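Local structure of hypothetical protein (Staphylococcus aureus subsp. aureus, 2IL5) at residues Y30-K35 and K40-T45; G61-V66 and V90-G95; V128-R133 and L137-K142. The protein is of unknown function but belongs to the Hsp90 ATPase activator homologue-like family of the Bet v 1-like clan, whose fold often binds hydrophobic ligands in an internal cavity. All blocks are in the same frame, centred on the assembly; numbering follows the deposited sequence.

Contact 1 of 3, residues Y30-K35 and K40-T45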
# COMPACT_ATOMS: atom_id res chain seq x y z
N TYR A 30 5.12 -2.23 12.01
CA TYR A 30 5.03 -3.51 11.30
C TYR A 30 3.67 -4.13 11.52
O TYR A 30 3.06 -4.64 10.60
CB TYR A 30 6.16 -4.46 11.73
CG TYR A 30 6.13 -5.84 11.08
CD1 TYR A 30 5.54 -6.95 11.73
CD2 TYR A 30 6.73 -6.06 9.82
CE1 TYR A 30 5.51 -8.21 11.14
CE2 TYR A 30 6.70 -7.31 9.21
CZ TYR A 30 6.10 -8.39 9.87
OH TYR A 30 6.11 -9.64 9.26
N GLU A 31 3.20 -4.11 12.76
CA GLU A 31 1.87 -4.58 13.11
C GLU A 31 0.75 -3.94 12.26
O GLU A 31 -0.20 -4.64 11.85
CB GLU A 31 1.61 -4.33 14.60
CG GLU A 31 0.36 -5.04 15.16
CD GLU A 31 0.17 -4.87 16.69
OE1 GLU A 31 0.10 -3.72 17.20
OE2 GLU A 31 0.06 -5.89 17.39
N ALA A 32 0.84 -2.63 12.00
CA ALA A 32 -0.16 -1.91 11.18
C ALA A 32 -0.40 -2.56 9.82
O ALA A 32 -1.52 -2.51 9.30
CB ALA A 32 0.26 -0.46 11.00
N TRP A 33 0.66 -3.21 9.29
CA TRP A 33 0.74 -3.78 7.95
C TRP A 33 0.31 -5.22 7.92
O TRP A 33 0.12 -5.78 6.85
CB TRP A 33 2.18 -3.70 7.38
CG TRP A 33 2.57 -2.31 6.84
CD1 TRP A 33 3.07 -1.24 7.57
CD2 TRP A 33 2.51 -1.87 5.47
NE1 TRP A 33 3.32 -0.17 6.72
CE2 TRP A 33 2.98 -0.53 5.44
CE3 TRP A 33 2.10 -2.47 4.27
CZ2 TRP A 33 3.05 0.22 4.23
CZ3 TRP A 33 2.16 -1.71 3.06
CH2 TRP A 33 2.63 -0.39 3.06
N THR A 34 0.18 -5.83 9.10
CA THR A 34 0.10 -7.29 9.17
C THR A 34 -0.98 -7.77 10.08
O THR A 34 -1.17 -8.97 10.26
CB THR A 34 1.46 -7.94 9.59
OG1 THR A 34 1.88 -7.38 10.82
CG2 THR A 34 2.54 -7.73 8.50
N LYS A 35 -1.70 -6.81 10.66
CA LYS A 35 -2.88 -7.11 11.43
C LYS A 35 -4.17 -6.62 10.79
O LYS A 35 -4.37 -5.41 10.62
CB LYS A 35 -2.75 -6.58 12.85
CG LYS A 35 -2.62 -7.69 13.87
CD LYS A 35 -3.92 -8.55 13.85
CE LYS A 35 -5.17 -7.75 14.32
NZ LYS A 35 -6.49 -8.29 13.82
N LYS A 40 -7.72 -2.85 8.23
CA LYS A 40 -9.10 -2.51 7.89
C LYS A 40 -9.39 -1.03 8.09
O LYS A 40 -10.34 -0.50 7.49
CB LYS A 40 -10.08 -3.39 8.67
CG LYS A 40 -10.65 -2.84 9.96
CD LYS A 40 -11.81 -3.71 10.41
CE LYS A 40 -12.99 -3.62 9.44
NZ LYS A 40 -14.26 -4.20 9.99
N GLN A 41 -8.54 -0.38 8.88
CA GLN A 41 -8.67 1.01 9.21
C GLN A 41 -7.90 1.95 8.30
O GLN A 41 -8.17 3.16 8.33
CB GLN A 41 -8.26 1.26 10.67
CG GLN A 41 -9.03 0.44 11.70
CD GLN A 41 -8.65 0.75 13.14
OE1 GLN A 41 -8.78 1.89 13.60
NE2 GLN A 41 -8.20 -0.27 13.87
N TRP A 42 -7.00 1.43 7.46
CA TRP A 42 -6.13 2.33 6.69
C TRP A 42 -5.69 1.87 5.32
O TRP A 42 -5.40 2.69 4.48
CB TRP A 42 -4.88 2.72 7.49
CG TRP A 42 -3.84 1.64 7.59
CD1 TRP A 42 -3.75 0.69 8.57
CD2 TRP A 42 -2.71 1.43 6.71
NE1 TRP A 42 -2.64 -0.12 8.34
CE2 TRP A 42 -1.99 0.31 7.22
CE3 TRP A 42 -2.24 2.06 5.54
CZ2 TRP A 42 -0.82 -0.19 6.58
CZ3 TRP A 42 -1.08 1.57 4.93
CH2 TRP A 42 -0.38 0.46 5.46
N PHE A 43 -5.59 0.57 5.11
CA PHE A 43 -4.98 0.07 3.88
C PHE A 43 -6.01 -0.11 2.79
O PHE A 43 -6.71 -1.12 2.77
CB PHE A 43 -4.26 -1.26 4.14
CG PHE A 43 -3.41 -1.70 3.01
CD1 PHE A 43 -3.87 -2.66 2.11
CD2 PHE A 43 -2.15 -1.15 2.82
CE1 PHE A 43 -3.07 -3.06 1.02
CE2 PHE A 43 -1.35 -1.55 1.74
CZ PHE A 43 -1.83 -2.51 0.85
N MSE A 44 -6.10 0.89 1.91
CA MSE A 44 -7.10 0.98 0.81
C MSE A 44 -8.54 0.97 1.30
O MSE A 44 -9.46 0.73 0.54
CB MSE A 44 -6.90 -0.13 -0.22
CG MSE A 44 -5.47 -0.44 -0.55
SE MSE A 44 -4.82 0.61 -2.03
CE MSE A 44 -6.11 0.19 -3.44
N THR A 45 -8.71 1.22 2.58
CA THR A 45 -10.02 1.21 3.16
C THR A 45 -10.03 2.03 4.46
O THR A 45 -9.02 2.66 4.80
CB THR A 45 -10.46 -0.25 3.34
OG1 THR A 45 -11.86 -0.32 3.60
CG2 THR A 45 -9.63 -0.94 4.42
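Trp42 drives the rim of its indole into the face of Trp33, an edge-to-face pair in which the planes stand at 76° and the five-membered ring of Trp33 lies 4.9 Å from the six-membered ring of Trp42, centroid to centroid. The leading atom is Trp42 CH2, which sits over the middle of the Trp33 indole and comes within 3.5 Å of Trp33 CE2. Such a pairing sets the slightly positive C-H rim of one ring against the pi cloud of the other, and the two broad indoles bring a large apolar surface to the core. Phe43 completes the aromatic cluster: its CE2 meets Trp33 CZ3 at 3.8 Å, with the ring planes inclined to each other, and its CB lies over one face of the Trp42 ring.

Farther out, the Trp42 indole turns polar. With CG between its own backbone N and carbonyl carbon (chi1 75°), Trp42 points its ring at the backbone of Ala32, where NE1 donates to Ala32 O at 2.8 Å. The acceptor lies in the indole plane and the N-H points at it fairly directly (157°), although NE1 approaches from well above the carbonyl plane. Tryptophan thus serves twice here, as apolar filler and as a donor to a main-chain carbonyl of a buried residue. The small Ala32 methyl lets the indole come close, CB standing 3.9 Å from Trp42 NE1.

Around the cluster, Met161 of the long helix 136-166 touches Ala32, Trp33 and Trp42, while Met92 of strand 89-94 touches Trp33 and Phe43. Phe110 adds a further edge-to-face partner for Trp33, so the cluster ties the short helix 26-32 and the loop after helix 36-39 between the long helix and the curved antiparallel sheet.

Contact 2 of 3, residues G61-V66 and V90-G95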
# COMPACT_ATOMS: atom_id res chain seq x y z
N GLY A 61 0.12 -16.18 1.43
CA GLY A 61 -1.25 -15.98 1.87
C GLY A 61 -1.98 -14.83 1.17
O GLY A 61 -1.39 -13.80 0.86
N LYS A 62 -3.29 -15.00 0.96
CA LYS A 62 -4.11 -14.00 0.28
C LYS A 62 -4.73 -12.97 1.22
O LYS A 62 -5.03 -13.27 2.38
CB LYS A 62 -5.20 -14.69 -0.53
CG LYS A 62 -6.15 -13.70 -1.26
CD LYS A 62 -7.25 -14.40 -2.05
CE LYS A 62 -8.32 -13.41 -2.44
NZ LYS A 62 -9.48 -14.11 -3.07
N TYR A 63 -4.92 -11.75 0.73
CA TYR A 63 -5.78 -10.81 1.40
C TYR A 63 -6.82 -10.29 0.40
O TYR A 63 -6.56 -10.21 -0.81
CB TYR A 63 -5.01 -9.67 2.09
CG TYR A 63 -4.42 -8.68 1.11
CD1 TYR A 63 -3.13 -8.86 0.60
CD2 TYR A 63 -5.17 -7.59 0.66
CE1 TYR A 63 -2.60 -7.97 -0.32
CE2 TYR A 63 -4.67 -6.71 -0.26
CZ TYR A 63 -3.38 -6.88 -0.75
OH TYR A 63 -2.90 -5.97 -1.67
N ARG A 64 -8.00 -9.97 0.94
CA ARG A 64 -9.09 -9.43 0.13
C ARG A 64 -9.85 -8.31 0.86
O ARG A 64 -10.49 -8.54 1.89
CB ARG A 64 -10.03 -10.55 -0.28
CG ARG A 64 -11.07 -10.09 -1.23
CD ARG A 64 -12.06 -11.20 -1.53
NE ARG A 64 -12.96 -10.81 -2.62
CZ ARG A 64 -14.21 -10.43 -2.43
NH1 ARG A 64 -14.98 -10.08 -3.45
NH2 ARG A 64 -14.71 -10.42 -1.20
N ILE A 65 -9.77 -7.10 0.32
CA ILE A 65 -10.42 -5.92 0.89
C ILE A 65 -11.50 -5.42 -0.06
O ILE A 65 -11.24 -5.21 -1.26
CB ILE A 65 -9.40 -4.79 1.16
CG1 ILE A 65 -8.33 -5.27 2.15
CG2 ILE A 65 -10.13 -3.52 1.61
CD1 ILE A 65 -7.15 -4.34 2.37
N VAL A 66 -12.72 -5.29 0.47
CA VAL A 66 -13.87 -4.70 -0.23
C VAL A 66 -14.24 -3.37 0.44
O VAL A 66 -14.56 -3.32 1.62
CB VAL A 66 -15.05 -5.68 -0.23
CG1 VAL A 66 -16.17 -5.16 -1.07
CG2 VAL A 66 -14.60 -7.06 -0.73
N VAL A 90 8.02 -6.20 4.80
CA VAL A 90 6.87 -6.73 4.08
C VAL A 90 7.05 -6.51 2.55
O VAL A 90 7.30 -5.38 2.10
CB VAL A 90 5.52 -6.09 4.57
CG1 VAL A 90 4.34 -6.66 3.79
CG2 VAL A 90 5.30 -6.29 6.05
N LYS A 91 6.99 -7.60 1.79
CA LYS A 91 6.79 -7.59 0.34
C LYS A 91 5.42 -8.20 0.03
O LYS A 91 5.12 -9.33 0.44
CB LYS A 91 7.87 -8.37 -0.39
CG LYS A 91 7.81 -8.31 -1.93
CD LYS A 91 9.01 -9.17 -2.49
CE LYS A 91 9.03 -9.39 -4.00
NZ LYS A 91 8.50 -8.13 -4.73
N MSE A 92 4.59 -7.42 -0.64
CA MSE A 92 3.27 -7.85 -0.97
C MSE A 92 2.90 -7.38 -2.39
O MSE A 92 3.57 -6.49 -2.96
CB MSE A 92 2.26 -7.37 0.10
CG MSE A 92 2.11 -5.88 0.22
SE MSE A 92 1.16 -5.29 1.76
CE MSE A 92 -0.54 -6.13 1.34
N THR A 93 1.88 -8.02 -2.96
CA THR A 93 1.26 -7.55 -4.19
C THR A 93 -0.08 -6.80 -3.97
O THR A 93 -0.83 -7.02 -2.97
CB THR A 93 1.02 -8.65 -5.23
OG1 THR A 93 -0.15 -9.39 -4.90
CG2 THR A 93 2.21 -9.57 -5.39
N ILE A 94 -0.31 -5.88 -4.90
CA ILE A 94 -1.61 -5.25 -5.16
C ILE A 94 -2.01 -5.81 -6.51
O ILE A 94 -1.37 -5.56 -7.52
CB ILE A 94 -1.52 -3.75 -5.25
CG1 ILE A 94 -1.13 -3.17 -3.90
CG2 ILE A 94 -2.89 -3.15 -5.64
CD1 ILE A 94 -2.36 -2.73 -3.05
N GLY A 95 -3.02 -6.67 -6.53
CA GLY A 95 -3.28 -7.46 -7.72
C GLY A 95 -2.94 -8.90 -7.49
O GLY A 95 -1.99 -9.26 -6.80
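Tyr63 is the residue of 61-66 that reaches across to 90-95, spanning two strands that are not neighbours in the sheet: strand 74-85 runs between them. The strand axes come no nearer than 9.2 Å, so the meeting is made by side chains over the concave side of a strongly curved antiparallel sheet. Before it in sequence, Lys62 turns its amine to Glu78 on strand 74-85, leaving the inward side of the strand to its neighbour. Tyr63 has CG between its backbone N and carbonyl carbon (chi1 72°), which sends the phenol toward strand 89-94. There OH donates to Thr93 O at 2.7 Å, in the carbonyl plane and on a lone pair. The flank of the same ring lies against the end of Met92 (a selenomethionine), whose chain bends at its last torsion to bring CE to the CE1 side of the phenol. Ile94 adds its CD1 at 3.6 Å from Tyr63 OH, putting hydrocarbon beside the hydrogen bond. After Tyr63, Arg64 forms a salt bridge with Glu52, and Ile65 packs on Phe43 and Thr45.

Tyrosine suits this place because it supplies both an apolar ring for the interior and a hydroxyl at the required reach. Being buried, Thr93 O and the phenol satisfy one another, and the directional bond would limit how far the phenol can swing on its strand.

Contact 3 of 3, residues V128-R133 and L137-K142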
# COMPACT_ATOMS: atom_id res chain seq x y z
N VAL A 128 2.12 1.04 -16.06
CA VAL A 128 1.11 1.92 -16.69
C VAL A 128 0.83 1.60 -18.19
O VAL A 128 1.70 1.38 -19.01
CB VAL A 128 1.16 3.44 -16.20
CG1 VAL A 128 2.43 3.75 -15.44
CG2 VAL A 128 0.79 4.51 -17.30
N GLU A 129 -0.44 1.45 -18.49
CA GLU A 129 -0.81 1.01 -19.82
C GLU A 129 -0.64 2.16 -20.81
O GLU A 129 -1.05 3.31 -20.55
CB GLU A 129 -2.23 0.47 -19.83
CG GLU A 129 -2.39 -0.75 -20.70
CD GLU A 129 -2.15 -2.06 -19.94
OE1 GLU A 129 -1.19 -2.12 -19.12
OE2 GLU A 129 -2.92 -3.04 -20.19
N LYS A 130 -0.02 1.82 -21.93
CA LYS A 130 0.14 2.79 -22.99
C LYS A 130 -1.11 2.75 -23.85
O LYS A 130 -1.64 1.69 -24.15
CB LYS A 130 1.42 2.52 -23.78
CG LYS A 130 1.86 3.75 -24.60
CD LYS A 130 3.10 3.42 -25.38
CE LYS A 130 3.70 4.65 -25.87
NZ LYS A 130 4.76 4.22 -26.79
N GLU A 131 -1.65 3.91 -24.14
CA GLU A 131 -2.86 3.97 -24.95
C GLU A 131 -2.56 3.98 -26.45
O GLU A 131 -1.49 4.39 -26.87
CB GLU A 131 -3.72 5.14 -24.46
CG GLU A 131 -4.12 4.96 -22.96
CD GLU A 131 -4.93 6.12 -22.37
OE1 GLU A 131 -4.82 6.33 -21.13
OE2 GLU A 131 -5.66 6.82 -23.12
N ARG A 132 -3.50 3.49 -27.23
CA ARG A 132 -3.48 3.58 -28.69
C ARG A 132 -3.03 4.94 -29.22
O ARG A 132 -3.65 5.97 -28.89
CB ARG A 132 -4.86 3.29 -29.22
CG ARG A 132 -5.28 1.83 -29.07
CD ARG A 132 -6.61 1.62 -29.74
NE ARG A 132 -7.11 0.29 -29.48
CZ ARG A 132 -8.33 -0.14 -29.83
NH1 ARG A 132 -9.18 0.64 -30.45
NH2 ARG A 132 -8.67 -1.38 -29.56
N ARG A 133 -1.97 4.94 -30.05
CA ARG A 133 -1.53 6.13 -30.80
C ARG A 133 -0.93 7.25 -29.93
O ARG A 133 -0.81 8.41 -30.35
CB ARG A 133 -2.65 6.65 -31.72
CG ARG A 133 -3.21 5.57 -32.69
CD ARG A 133 -4.54 6.00 -33.34
NE ARG A 133 -4.72 7.40 -33.03
CZ ARG A 133 -5.61 7.94 -32.21
NH1 ARG A 133 -6.57 7.25 -31.60
NH2 ARG A 133 -5.50 9.24 -32.01
N LEU A 137 5.32 11.95 -25.56
CA LEU A 137 4.99 12.97 -24.59
C LEU A 137 3.72 12.65 -23.85
O LEU A 137 3.65 12.77 -22.63
CB LEU A 137 4.86 14.33 -25.30
CG LEU A 137 4.84 15.55 -24.37
CD1 LEU A 137 6.10 15.60 -23.49
CD2 LEU A 137 4.65 16.84 -25.17
N GLU A 138 2.70 12.24 -24.57
CA GLU A 138 1.44 11.86 -23.95
C GLU A 138 1.59 10.73 -22.94
O GLU A 138 0.97 10.77 -21.90
CB GLU A 138 0.37 11.50 -25.00
CG GLU A 138 -0.05 12.66 -25.84
CD GLU A 138 -0.88 12.25 -27.03
OE1 GLU A 138 -0.64 11.18 -27.59
OE2 GLU A 138 -1.77 13.01 -27.41
N TYR A 139 2.40 9.74 -23.28
CA TYR A 139 2.68 8.60 -22.40
C TYR A 139 3.44 9.00 -21.13
O TYR A 139 3.14 8.56 -20.01
CB TYR A 139 3.50 7.54 -23.14
CG TYR A 139 3.51 6.26 -22.36
CD1 TYR A 139 2.35 5.83 -21.71
CD2 TYR A 139 4.68 5.52 -22.21
CE1 TYR A 139 2.34 4.70 -20.95
CE2 TYR A 139 4.67 4.36 -21.46
CZ TYR A 139 3.48 3.96 -20.83
OH TYR A 139 3.43 2.79 -20.13
N LYS A 140 4.44 9.84 -21.33
CA LYS A 140 5.20 10.39 -20.27
C LYS A 140 4.32 11.23 -19.32
O LYS A 140 4.46 11.11 -18.11
CB LYS A 140 6.40 11.13 -20.82
CG LYS A 140 6.88 12.32 -20.00
CD LYS A 140 8.41 12.55 -20.18
CE LYS A 140 8.87 13.76 -19.35
NZ LYS A 140 10.29 13.69 -18.94
N GLN A 141 3.41 12.03 -19.87
CA GLN A 141 2.45 12.77 -19.08
C GLN A 141 1.47 11.91 -18.29
O GLN A 141 1.15 12.25 -17.16
CB GLN A 141 1.73 13.87 -19.93
CG GLN A 141 2.79 14.88 -20.53
CD GLN A 141 2.26 15.96 -21.56
OE1 GLN A 141 2.80 17.09 -21.59
NE2 GLN A 141 1.27 15.60 -22.41
N LYS A 142 0.98 10.81 -18.89
CA LYS A 142 0.12 9.85 -18.19
C LYS A 142 0.85 9.13 -17.01
O LYS A 142 0.24 8.89 -15.99
CB LYS A 142 -0.41 8.78 -19.15
CG LYS A 142 -1.38 7.80 -18.47
CD LYS A 142 -1.93 6.72 -19.37
CE LYS A 142 -2.89 5.76 -18.60
NZ LYS A 142 -3.18 4.60 -19.44
O HOH W 1 -2.80 10.31 -29.44
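Tyr139 lies with one ring face under the aliphatic chain of Lys130, where the coil leaving strand 118-128 folds back along the start of helix 136-166, the long helix of this Bet v 1-like helix-grip fold. The lysine crosses it at about a right angle. Lys130 CG stands 3.7 Å from the ring centroid and 15° off the ring normal, a CH-pi contact. With CG anti to the backbone N (chi1 -161°) and the chain extended beyond, Lys130 lays methylenes over the ring, while its amine forms a long, weak ion pair with Glu10.

At the ring's edge, Tyr139 OH donates to Val128 O, which lies in the ring plane, though the very short spacing is doubtful. The hydroxyl also accepts from the backbone N of Glu12, joining the helix to the N-terminal strand. Val128 CG2 approaches obliquely from the ring side away from Lys130, 4.0 Å from Tyr139 CE1.

One helical turn on, Lys142 slides past Val128 in the opposite direction, and its fully extended chain carries NZ to Glu129 O at 2.7 Å and to Glu131 OE1. Lysine suits this site, its methylenes packing on valine while its ammonium probably stabilises the carboxylate of Glu131.

Glu138 OE1 accepts from Thr135 N and from a water that also donates to Arg133 O. In the salt bridge, Glu131 OE1 presents its anti lone pair to Lys142 NZ, at 2.9 Å.

Contacts 1 and 2 form one continuous interior, their centres 11 Å apart. Phe43 CZ of contact 1 lies 3.9 Å from Met92 CE of contact 2, and Tyr30 CE2 packs on Val90 CG2 at 3.6 Å, so the aromatic cluster and the Tyr63 contact share a wall of strand 89-94. Contact 3 stands apart, its centre about 32 Å from that of contact 1 and its nearest atoms about 11 Å from contact 2. Helix 136-166 nevertheless connects the two ends: its first turns belong to contact 3 and it later lends Met161 to contact 1. A bound sodium ion lies about 4 Å from the Ile94 side chain, but about 13 Å from that of Glu129.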